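Local atomic coordinates of ribosome maturation protein SDO1 homolog (Methanothermobacter thermautotrophicus, PDB entry 2WBM), a protein that probably binds RNA and the ribosome and takes part in ribosome maturation, as a flexible archaeal member of the SDO1/SBDS family. Residues 116-119 with 120-123; 132-135 with 136-139. One frame throughout, in Å; residues are numbered along the deposited sequence. Where two conformers were deposited one is given.

Overall arrangement
Interactions 1 and 2 follow one another along the chain, their centres 25 Å apart and their nearest atoms about 11 Å apart, without touching. Interaction 1 lies midway along helix 110-131, nearer the centre of the chain; interaction 2 begins on the short strand 132-133 that follows this helix and continues into the loop before helix 143-152. Both are local contacts at the surface, each with one buried residue among those that touch, Lys120 in the first and Ile133 in the second. Their chemistry follows the backbone: the regular helix satisfies its own peptide groups and lets charged side chains pair one turn apart, whereas the turn combines backbone bonds with asparagine side-chain oxygens that accept backbone N-H groups.

Interaction 1 (116-119 with 120-123); sequences MIED and KRLK
Residues 116-123 form two turns of continuous helix, in which Lys120, Arg121, Leu122 and Lys123 donate their backbone N-H groups to the carbonyls of Met116, Ile117, Glu118 and Asp119 respectively. Two ion pairs lie along the outside. Glu118 and Arg121 run side by side, and the guanidinium grips the carboxylate side-on: Arg121 NE lies 3.0 Å from Glu118 OE1, and Arg121 NH2 is 3.1 Å from Glu118 OE2. The two planes are turned 58° apart, yet both oxygens are met on their syn sides. Pairs spaced i to i+3 and i to i+4 are the classic salt bridges of an exposed helix face, and here Arg121 also reaches Glu147 through NH1, tying helix 110-131 to helix 143-152. The second pair spans i to i+4. With CG of Asp119 turned away from the backbone N (chi1 179°), Asp119 OD2 offers its syn lone pair to Lys123 NZ at 2.7 Å; the bond from Lys123 NZ to Asp119 OD1 is weak. Buried Lys120 lies against Val157, Val163 and Gln166, its long aliphatic part suiting such surroundings, while NZ is bonded to the carbonyl of Pro159 and, through a water, to Asp119 OD2.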
# COMPACT_ATOMS: atom_id res chain seq x y z
N MET A 116 -3.72 3.91 -12.77
CA MET A 116 -3.30 2.95 -11.75
C MET A 116 -1.78 2.88 -11.61
O MET A 116 -1.26 2.83 -10.48
CB MET A 116 -3.90 1.57 -12.01
CG MET A 116 -5.43 1.56 -11.83
SD MET A 116 -6.22 0.09 -12.56
CE MET A 116 -6.00 -1.13 -11.27
N ILE A 117 -1.06 2.85 -12.73
CA ILE A 117 0.40 2.86 -12.68
C ILE A 117 0.89 4.13 -11.97
O ILE A 117 1.73 4.04 -11.08
CB ILE A 117 1.06 2.73 -14.07
CG1 ILE A 117 0.84 1.31 -14.60
CG2 ILE A 117 2.58 3.05 -13.98
CD1 ILE A 117 1.27 1.14 -16.08
N GLU A 118 0.35 5.28 -12.36
CA GLU A 118 0.80 6.55 -11.79
C GLU A 118 0.54 6.58 -10.28
O GLU A 118 1.42 6.96 -9.50
CB GLU A 118 0.13 7.73 -12.49
CG GLU A 118 0.68 9.13 -12.07
CD GLU A 118 2.22 9.17 -11.88
OE1 GLU A 118 2.98 8.81 -12.82
OE2 GLU A 118 2.66 9.59 -10.79
N ASP A 119 -0.66 6.15 -9.88
CA ASP A 119 -1.06 6.10 -8.48
C ASP A 119 -0.12 5.19 -7.68
O ASP A 119 0.38 5.59 -6.61
CB ASP A 119 -2.51 5.63 -8.34
CG ASP A 119 -2.96 5.55 -6.88
OD1 ASP A 119 -3.13 6.61 -6.23
OD2 ASP A 119 -3.14 4.41 -6.38
N LYS A 120 0.11 3.98 -8.19
CA LYS A 120 0.97 3.03 -7.50
C LYS A 120 2.43 3.45 -7.49
O LYS A 120 3.11 3.27 -6.49
CB LYS A 120 0.78 1.60 -8.03
CG LYS A 120 -0.61 1.07 -7.65
CD LYS A 120 -0.76 -0.39 -7.85
CE LYS A 120 -2.10 -0.89 -7.29
NZ LYS A 120 -3.25 -0.46 -8.15
N ARG A 121 2.89 4.04 -8.60
CA ARG A 121 4.27 4.54 -8.69
C ARG A 121 4.55 5.51 -7.53
O ARG A 121 5.55 5.38 -6.82
CB ARG A 121 4.49 5.24 -10.04
CG ARG A 121 5.92 5.70 -10.30
CD ARG A 121 6.03 6.48 -11.61
NE ARG A 121 5.53 7.85 -11.47
CZ ARG A 121 6.25 8.87 -11.02
NH1 ARG A 121 7.52 8.70 -10.69
NH2 ARG A 121 5.70 10.07 -10.92
N LEU A 122 3.66 6.48 -7.35
CA LEU A 122 3.86 7.47 -6.28
C LEU A 122 3.81 6.82 -4.90
O LEU A 122 4.63 7.14 -4.04
CB LEU A 122 2.86 8.63 -6.39
CG LEU A 122 2.99 9.71 -5.29
CD1 LEU A 122 4.35 10.44 -5.33
CD2 LEU A 122 1.83 10.72 -5.33
N LYS A 123 2.87 5.90 -4.69
CA LYS A 123 2.73 5.23 -3.39
C LYS A 123 3.96 4.37 -3.08
O LYS A 123 4.43 4.34 -1.93
CB LYS A 123 1.45 4.40 -3.34
CG LYS A 123 0.21 5.26 -3.28
CD LYS A 123 -1.06 4.45 -3.39
CE LYS A 123 -2.27 5.34 -3.15
NZ LYS A 123 -3.51 4.72 -3.70
O HOH W 1 -4.05 2.28 -7.85

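Interaction 2 (132-135 with 136-139); sequences AINP and QNGL
The side chain of Asn134 meets Gln136 with its amide oxygen and Asn137 with its CB. With CG swung opposite the backbone N (chi1 180°), OD1 of Asn134 accepts the N-H of Gln136 at 2.9 Å and lies close to Gln136 CB as well; the amide planes of these two residues are 43° apart. Against Asn137 the crossing is nearly a right angle, CB of Asn134 lying 3.3 Å from OD1 of Asn137. Asn137 OD1 reaches forward to accept the N-H of Leu139 at 2.9 Å, the donor standing well above the amide plane. Short amide side chains suit both places, since each can accept from a backbone N-H two residues on. The backbone O of Asn134 accepts two N-H groups: Gly138 N nearly in line with the carbonyl at 2.8 Å, and Asn137 N from above its plane at 3.3 Å. Gly138 has positive phi (79°), a backbone shape glycine adopts readily. Asn134 N closes the loop on Leu139 O at 2.8 Å. Gly138 O accepts a hydrogen bond from Gln231 NE2, and Ile133 makes backbone hydrogen bonds with Lys181 of strand 181-191. Nested beta and alpha turns ending on Asn134 O, with an Asx turn at Asn137, resemble a four-residue beta-hairpin loop.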
# COMPACT_ATOMS: atom_id res chain seq x y z
N ALA A 132 12.95 3.30 4.34
CA ALA A 132 14.35 3.03 4.01
C ALA A 132 15.34 3.97 4.69
O ALA A 132 15.02 5.11 5.03
CB ALA A 132 14.56 3.05 2.52
N ILE A 133 16.55 3.45 4.88
CA ILE A 133 17.71 4.29 5.18
C ILE A 133 18.84 3.93 4.23
O ILE A 133 18.80 2.90 3.57
CB ILE A 133 18.21 4.12 6.63
CG1 ILE A 133 18.67 2.68 6.89
CG2 ILE A 133 17.13 4.59 7.62
CD1 ILE A 133 19.59 2.52 8.11
N ASN A 134 19.83 4.81 4.16
CA ASN A 134 21.10 4.52 3.55
C ASN A 134 21.92 3.84 4.65
O ASN A 134 22.26 4.48 5.64
CB ASN A 134 21.76 5.84 3.12
CG ASN A 134 23.11 5.65 2.47
OD1 ASN A 134 23.80 4.66 2.69
ND2 ASN A 134 23.51 6.63 1.66
N PRO A 135 22.22 2.53 4.49
CA PRO A 135 22.93 1.82 5.57
C PRO A 135 24.34 2.34 5.83
O PRO A 135 24.90 2.06 6.89
CB PRO A 135 22.96 0.36 5.09
CG PRO A 135 22.70 0.42 3.63
CD PRO A 135 21.82 1.61 3.41
N GLN A 136 24.90 3.11 4.89
CA GLN A 136 26.25 3.67 5.05
C GLN A 136 26.33 4.81 6.07
O GLN A 136 27.37 4.99 6.72
CB GLN A 136 26.79 4.15 3.70
CG GLN A 136 26.94 3.06 2.65
CD GLN A 136 27.35 3.60 1.29
OE1 GLN A 136 27.27 4.80 1.03
NE2 GLN A 136 27.80 2.71 0.41
N ASN A 137 25.27 5.60 6.21
CA ASN A 137 25.27 6.72 7.14
C ASN A 137 24.06 6.76 8.08
O ASN A 137 23.99 7.63 8.96
CB ASN A 137 25.41 8.06 6.39
CG ASN A 137 24.29 8.32 5.39
OD1 ASN A 137 23.23 7.68 5.43
ND2 ASN A 137 24.52 9.27 4.50
N GLY A 138 23.12 5.84 7.89
CA GLY A 138 21.91 5.75 8.72
C GLY A 138 20.81 6.75 8.40
O GLY A 138 19.78 6.78 9.09
N LEU A 139 21.01 7.54 7.35
CA LEU A 139 20.10 8.64 7.00
C LEU A 139 19.00 8.23 6.00
O LEU A 139 19.15 7.24 5.28
CB LEU A 139 20.90 9.82 6.43
CG LEU A 139 21.94 10.47 7.35
CD1 LEU A 139 22.73 11.52 6.60
CD2 LEU A 139 21.29 11.05 8.61